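Local structure of protein Thf1 (Thermosynechococcus elongatus, 5MJR) at residues A[142-156]-A[182-196]. The protein may take part in photosynthetic membrane biogenesis and associates with the FtsH protease complex involved in photosystem II repair in cyanobacteria. Residues are numbered along the deposited sequence; the frame is centred on the assembly and turned at random.
With SO4 (sulfate ion), chain B.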
loop_
_atom_site.group_PDB
_atom_site.type_symbol
_atom_site.label_atom_id
_atom_site.label_comp_id
_atom_site.label_asym_id
_atom_site.label_seq_id
_atom_site.Cartn_x
_atom_site.Cartn_y
_atom_site.Cartn_z
ATOM N N LEU A 142 8.284 -4.852 8.121
ATOM C CA LEU A 142 9.273 -4.965 7.051
ATOM C C LEU A 142 9.934 -6.320 7.014
ATOM O O LEU A 142 10.505 -6.708 5.948
ATOM C CB LEU A 142 10.337 -3.914 7.209
ATOM C CG LEU A 142 9.925 -2.475 6.985
ATOM C CD1 LEU A 142 11.198 -1.607 6.864
ATOM C CD2 LEU A 142 8.961 -2.143 5.956
ATOM N N ASN A 143 9.838 -7.065 8.113
ATOM C CA ASN A 143 10.288 -8.458 8.143
ATOM C C ASN A 143 9.224 -9.395 7.550
ATOM O O ASN A 143 8.598 -10.192 8.236
ATOM C CB ASN A 143 10.676 -8.848 9.550
ATOM C CG ASN A 143 11.955 -8.197 10.027
ATOM O OD1 ASN A 143 12.868 -8.007 9.215
ATOM N ND2 ASN A 143 11.992 -7.878 11.334
ATOM N N HIS A 144 8.988 -9.159 6.273
ATOM C CA HIS A 144 7.868 -9.766 5.579
ATOM C C HIS A 144 8.255 -11.126 5.040
ATOM O O HIS A 144 9.148 -11.173 4.141
ATOM C CB HIS A 144 7.509 -8.864 4.408
ATOM C CG HIS A 144 6.256 -9.313 3.697
ATOM N ND1 HIS A 144 5.032 -9.072 4.255
ATOM C CD2 HIS A 144 6.090 -10.035 2.583
ATOM C CE1 HIS A 144 4.143 -9.645 3.449
ATOM N NE2 HIS A 144 4.755 -10.215 2.419
ATOM N N THR A 145 7.526 -12.124 5.481
ATOM C CA THR A 145 7.614 -13.488 4.911
ATOM C C THR A 145 6.229 -13.837 4.317
ATOM O O THR A 145 5.257 -13.226 4.635
ATOM C CB THR A 145 8.138 -14.447 6.001
ATOM O OG1 THR A 145 7.137 -14.656 7.010
ATOM C CG2 THR A 145 9.416 -13.865 6.646
ATOM N N GLY A 146 6.119 -14.884 3.557
ATOM C CA GLY A 146 4.878 -15.074 2.890
ATOM C C GLY A 146 4.723 -14.138 1.711
ATOM O O GLY A 146 5.609 -13.421 1.252
ATOM N N LYS A 147 3.552 -14.203 1.118
ATOM C CA LYS A 147 3.298 -13.727 -0.281
ATOM C C LYS A 147 3.583 -12.215 -0.355
ATOM O O LYS A 147 3.061 -11.422 0.414
ATOM C CB LYS A 147 1.843 -13.983 -0.625
ATOM C CG LYS A 147 1.397 -13.399 -1.948
ATOM C CD LYS A 147 2.041 -14.029 -3.118
ATOM C CE LYS A 147 1.502 -13.463 -4.428
ATOM N NZ LYS A 147 2.232 -14.081 -5.551
ATOM N N TYR A 148 4.424 -11.890 -1.322
ATOM C CA TYR A 148 4.762 -10.531 -1.651
ATOM C C TYR A 148 3.847 -9.955 -2.746
ATOM O O TYR A 148 3.571 -10.646 -3.739
ATOM C CB TYR A 148 6.215 -10.476 -2.136
ATOM C CG TYR A 148 6.629 -9.153 -2.775
ATOM C CD1 TYR A 148 7.018 -8.084 -2.032
ATOM C CD2 TYR A 148 6.552 -8.983 -4.155
ATOM C CE1 TYR A 148 7.305 -6.881 -2.602
ATOM C CE2 TYR A 148 6.839 -7.768 -4.774
ATOM C CZ TYR A 148 7.241 -6.721 -4.004
ATOM O OH TYR A 148 7.552 -5.530 -4.559
ATOM N N SER A 149 3.449 -8.711 -2.534
ATOM C CA SER A 149 2.678 -7.896 -3.494
ATOM C C SER A 149 3.460 -6.640 -3.807
ATOM O O SER A 149 4.111 -6.047 -2.915
ATOM C CB SER A 149 1.335 -7.535 -2.808
ATOM O OG SER A 149 0.571 -6.587 -3.588
ATOM N N ARG A 150 3.227 -6.087 -4.996
ATOM C CA ARG A 150 3.702 -4.717 -5.263
ATOM C C ARG A 150 3.188 -3.730 -4.274
ATOM O O ARG A 150 3.779 -2.690 -4.045
ATOM C CB ARG A 150 3.324 -4.330 -6.718
ATOM C CG ARG A 150 1.884 -4.171 -6.946
ATOM C CD ARG A 150 1.465 -2.703 -6.886
ATOM N NE ARG A 150 0.027 -2.558 -6.951
ATOM C CZ ARG A 150 -0.610 -1.399 -7.112
ATOM N NH1 ARG A 150 0.077 -0.241 -7.209
ATOM N NH2 ARG A 150 -1.929 -1.397 -7.027
ATOM N N LEU A 151 2.005 -4.015 -3.666
ATOM C CA LEU A 151 1.528 -3.135 -2.590
ATOM C C LEU A 151 2.468 -3.034 -1.405
ATOM O O LEU A 151 2.492 -1.983 -0.764
ATOM C CB LEU A 151 0.085 -3.515 -2.196
ATOM C CG LEU A 151 -1.017 -3.318 -3.230
ATOM C CD1 LEU A 151 -2.234 -4.122 -2.896
ATOM C CD2 LEU A 151 -1.283 -1.857 -3.347
ATOM N N HIS A 152 3.207 -4.102 -1.130
ATOM C CA HIS A 152 4.172 -3.981 -0.044
ATOM C C HIS A 152 5.353 -3.079 -0.447
ATOM O O HIS A 152 5.863 -2.351 0.404
ATOM C CB HIS A 152 4.747 -5.367 0.208
ATOM C CG HIS A 152 3.762 -6.322 0.781
ATOM N ND1 HIS A 152 3.457 -7.483 0.119
ATOM C CD2 HIS A 152 3.074 -6.291 1.950
ATOM C CE1 HIS A 152 2.591 -8.133 0.923
ATOM N NE2 HIS A 152 2.315 -7.421 2.029
ATOM N N ALA A 153 5.708 -3.029 -1.733
ATOM C CA ALA A 153 6.683 -2.058 -2.249
ATOM C C ALA A 153 6.217 -0.614 -2.097
ATOM O O ALA A 153 6.909 0.245 -1.663
ATOM C CB ALA A 153 7.106 -2.325 -3.681
ATOM N N VAL A 154 4.937 -0.370 -2.463
ATOM C CA VAL A 154 4.327 0.933 -2.310
ATOM C C VAL A 154 4.360 1.339 -0.849
ATOM O O VAL A 154 4.671 2.476 -0.496
ATOM C CB VAL A 154 2.946 1.007 -2.986
ATOM C CG1 VAL A 154 2.296 2.364 -2.704
ATOM C CG2 VAL A 154 3.064 0.730 -4.495
ATOM N N GLY A 155 3.948 0.435 0.017
ATOM C CA GLY A 155 3.975 0.693 1.423
ATOM C C GLY A 155 5.410 1.070 1.928
ATOM O O GLY A 155 5.554 1.992 2.743
ATOM N N LEU A 156 6.409 0.268 1.495
ATOM C CA LEU A 156 7.797 0.585 1.900
ATOM C C LEU A 156 8.171 2.016 1.495
ATOM O O LEU A 156 8.705 2.756 2.283
ATOM C CB LEU A 156 8.756 -0.425 1.326
ATOM C CG LEU A 156 10.206 -0.206 1.633
ATOM C CD1 LEU A 156 10.534 -0.318 3.109
ATOM C CD2 LEU A 156 11.121 -1.054 0.825
ATOM N N ILE A 182 16.541 -6.897 5.596
ATOM C CA ILE A 182 15.165 -7.378 5.658
ATOM C C ILE A 182 14.935 -8.434 4.606
ATOM O O ILE A 182 15.527 -8.405 3.521
ATOM C CB ILE A 182 14.183 -6.180 5.573
ATOM C CG1 ILE A 182 14.192 -5.515 4.219
ATOM C CG2 ILE A 182 14.379 -5.216 6.713
ATOM C CD1 ILE A 182 13.157 -4.419 3.974
ATOM N N PRO A 183 13.925 -9.334 4.858
ATOM C CA PRO A 183 13.601 -10.413 3.945
ATOM C C PRO A 183 12.659 -10.002 2.832
ATOM O O PRO A 183 12.382 -10.811 1.925
ATOM C CB PRO A 183 12.996 -11.502 4.854
ATOM C CG PRO A 183 12.447 -10.714 5.981
ATOM C CD PRO A 183 13.323 -9.567 6.188
ATOM N N LEU A 184 12.131 -8.775 2.908
ATOM C CA LEU A 184 11.345 -8.291 1.800
ATOM C C LEU A 184 12.224 -8.349 0.540
ATOM O O LEU A 184 13.386 -7.969 0.573
ATOM C CB LEU A 184 10.861 -6.867 2.136
ATOM C CG LEU A 184 9.817 -6.213 1.386
ATOM C CD1 LEU A 184 8.474 -6.824 1.466
ATOM C CD2 LEU A 184 9.768 -4.765 1.743
ATOM N N PRO A 185 11.712 -8.814 -0.607
ATOM C CA PRO A 185 12.617 -9.020 -1.778
ATOM C C PRO A 185 12.883 -7.720 -2.506
ATOM O O PRO A 185 12.116 -7.182 -3.344
ATOM C CB PRO A 185 11.802 -9.980 -2.647
ATOM C CG PRO A 185 10.384 -9.630 -2.300
ATOM C CD PRO A 185 10.387 -9.370 -0.849
ATOM N N ILE A 186 14.017 -7.141 -2.151
ATOM C CA ILE A 186 14.335 -5.779 -2.591
ATOM C C ILE A 186 14.491 -5.683 -4.155
ATOM O O ILE A 186 14.159 -4.633 -4.718
ATOM C CB ILE A 186 15.585 -5.203 -1.852
ATOM C CG1 ILE A 186 15.209 -4.805 -0.386
ATOM C CG2 ILE A 186 16.093 -3.950 -2.477
ATOM C CD1 ILE A 186 14.184 -3.695 -0.236
ATOM N N GLU A 187 14.890 -6.749 -4.854
ATOM C CA GLU A 187 14.936 -6.602 -6.315
ATOM C C GLU A 187 13.553 -6.436 -6.950
ATOM O O GLU A 187 13.366 -5.696 -7.916
ATOM C CB GLU A 187 15.755 -7.687 -7.053
ATOM C CG GLU A 187 17.292 -7.643 -6.767
ATOM C CD GLU A 187 17.938 -6.271 -7.121
ATOM O OE1 GLU A 187 17.920 -5.928 -8.344
ATOM O OE2 GLU A 187 18.454 -5.559 -6.180
ATOM N N LYS A 188 12.565 -7.143 -6.393
ATOM C CA LYS A 188 11.174 -6.929 -6.776
ATOM C C LYS A 188 10.616 -5.600 -6.330
ATOM O O LYS A 188 9.913 -4.944 -7.108
ATOM C CB LYS A 188 10.309 -8.053 -6.138
ATOM C CG LYS A 188 10.652 -9.407 -6.640
ATOM C CD LYS A 188 9.647 -10.421 -6.064
ATOM C CE LYS A 188 9.985 -11.757 -6.610
ATOM N NZ LYS A 188 9.048 -12.787 -6.198
ATOM N N VAL A 189 11.021 -5.102 -5.162
ATOM C CA VAL A 189 10.674 -3.765 -4.749
ATOM C C VAL A 189 11.161 -2.720 -5.763
ATOM O O VAL A 189 10.420 -1.793 -6.123
ATOM C CB VAL A 189 11.141 -3.456 -3.339
ATOM C CG1 VAL A 189 10.966 -2.011 -2.954
ATOM C CG2 VAL A 189 10.440 -4.345 -2.310
ATOM N N LYS A 190 12.430 -2.807 -6.185
ATOM C CA LYS A 190 12.967 -1.843 -7.148
ATOM C C LYS A 190 12.092 -1.843 -8.394
ATOM O O LYS A 190 11.763 -0.792 -8.930
ATOM C CB LYS A 190 14.436 -2.199 -7.458
ATOM C CG LYS A 190 15.383 -1.837 -6.288
ATOM C CD LYS A 190 16.775 -2.265 -6.717
ATOM C CE LYS A 190 17.760 -2.028 -5.582
ATOM N NZ LYS A 190 19.107 -2.258 -6.013
ATOM N N ARG A 191 11.894 -3.046 -8.933
ATOM C CA ARG A 191 11.071 -3.211 -10.111
ATOM C C ARG A 191 9.703 -2.572 -9.960
ATOM O O ARG A 191 9.235 -1.815 -10.825
ATOM C CB ARG A 191 10.939 -4.712 -10.408
ATOM C CG ARG A 191 9.902 -5.044 -11.480
ATOM C CD ARG A 191 9.469 -6.541 -11.396
ATOM N NE ARG A 191 8.581 -6.751 -10.262
ATOM C CZ ARG A 191 8.213 -7.926 -9.769
ATOM N NH1 ARG A 191 8.682 -9.062 -10.275
ATOM N NH2 ARG A 191 7.407 -7.960 -8.684
ATOM N N ASP A 192 9.032 -2.881 -8.885
ATOM C CA ASP A 192 7.686 -2.445 -8.655
ATOM C C ASP A 192 7.604 -0.942 -8.376
ATOM O O ASP A 192 6.627 -0.312 -8.799
ATOM C CB ASP A 192 7.038 -3.258 -7.521
ATOM C CG ASP A 192 6.788 -4.716 -7.905
ATOM O OD1 ASP A 192 6.752 -5.011 -9.129
ATOM O OD2 ASP A 192 6.642 -5.582 -7.022
ATOM N N LEU A 193 8.589 -0.373 -7.738
ATOM C CA LEU A 193 8.625 1.089 -7.483
ATOM C C LEU A 193 8.962 1.867 -8.740
ATOM O O LEU A 193 8.468 2.945 -8.860
ATOM C CB LEU A 193 9.554 1.487 -6.302
ATOM C CG LEU A 193 8.980 1.059 -4.909
ATOM C CD1 LEU A 193 10.047 1.461 -3.886
ATOM C CD2 LEU A 193 7.614 1.644 -4.679
ATOM N N GLU A 194 9.829 1.300 -9.599
ATOM C CA GLU A 194 10.103 1.993 -10.875
ATOM C C GLU A 194 8.783 2.091 -11.608
ATOM O O GLU A 194 8.510 3.130 -12.195
ATOM C CB GLU A 194 11.228 1.333 -11.673
ATOM C CG GLU A 194 11.636 2.051 -12.921
ATOM C CD GLU A 194 13.078 1.887 -13.320
ATOM O OE1 GLU A 194 13.743 1.005 -12.719
ATOM O OE2 GLU A 194 13.520 2.689 -14.236
ATOM N N LEU A 195 8.005 0.983 -11.735
ATOM C CA LEU A 195 6.717 0.989 -12.390
ATOM C C LEU A 195 5.793 1.977 -11.751
ATOM O O LEU A 195 5.154 2.871 -12.421
ATOM C CB LEU A 195 6.093 -0.445 -12.405
ATOM C CG LEU A 195 4.825 -0.670 -13.250
ATOM C CD1 LEU A 195 5.159 -0.311 -14.649
ATOM C CD2 LEU A 195 4.340 -2.115 -13.052
ATOM N N TYR A 196 5.597 1.867 -10.459
ATOM C CA TYR A 196 4.669 2.738 -9.793
ATOM C C TYR A 196 5.009 4.229 -10.112
ATOM O O TYR A 196 4.169 5.043 -10.357
ATOM C CB TYR A 196 4.756 2.504 -8.293
ATOM C CG TYR A 196 3.844 3.318 -7.410
ATOM C CD1 TYR A 196 2.475 3.124 -7.376
ATOM C CD2 TYR A 196 4.402 4.239 -6.492
ATOM C CE1 TYR A 196 1.670 3.925 -6.535
ATOM C CE2 TYR A 196 3.622 5.012 -5.646
ATOM C CZ TYR A 196 2.233 4.809 -5.651
ATOM O OH TYR A 196 1.452 5.563 -4.840
HETATM S S SO4 B . 6.209 -11.508 -8.226
HETATM O O1 SO4 B . 6.574 -12.238 -6.963
HETATM O O2 SO4 B . 7.467 -11.305 -9.016
HETATM O O3 SO4 B . 5.614 -10.202 -7.796
HETATM O O4 SO4 B . 5.278 -12.203 -9.093
#
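Tyr148 and Asp192 supply the polar bond of a steep helix-helix crossing in the all-helical Thf1 fold, a worked example of a loop aromatic tying one helix start to the flank of another. The axes of helices 150-156 and 186-196 pass 8.8 Å apart at -79°, close enough for Ala153 to sit between Val189 and Asp192.

The polar contacts centre on one carboxylate. Tyr148 OH donates to Asp192 OD2 at 2.6 Å, on the anti side, with ring and carboxylate only 9° from coplanar. Arg191 grips the same carboxylate side-on: NH2 reaches OD2 from the syn side while NE meets OD1 from above the plane. OD2 thus takes two bonds, and the two-pronged hold of Arg191 on both oxygens should limit rotation of the carboxylate. The outer part of the Arg191 guanidinium, joined by Lys188 NZ, binds a sulfate probably from the crystallisation liquor.

Apolar packing flanks this bond. The Tyr148 ring extends over helix 186-196 because chi1 (169°) turns CG away from the backbone N; Pro185 CG lies over one face in a CH-pi contact, 4.0 Å from the centroid, and Lys188 CB approaches CE2 obliquely. A phenylalanine in its place would probably leave Asp192 OD2 without its hydroxyl donor across the contact, with Arg191 NH2 as the donor still holding it. Deeper in, Leu156 CD2 meets Val189 CG1 at 3.9 Å, and Leu175 of helix 171-178 adjoins both residues. Leu184 CD1 reaches His144 CB, while its CD2 turns to Leu156.

The first helix is capped by its own loop: Ser149 OG accepts from Leu151 N, and His152 ND1 accepts from Ser149 N, completing a capping box. At the far end, Val154 places CG2 over one face of the Tyr196 ring, 3.9 Å from its centroid.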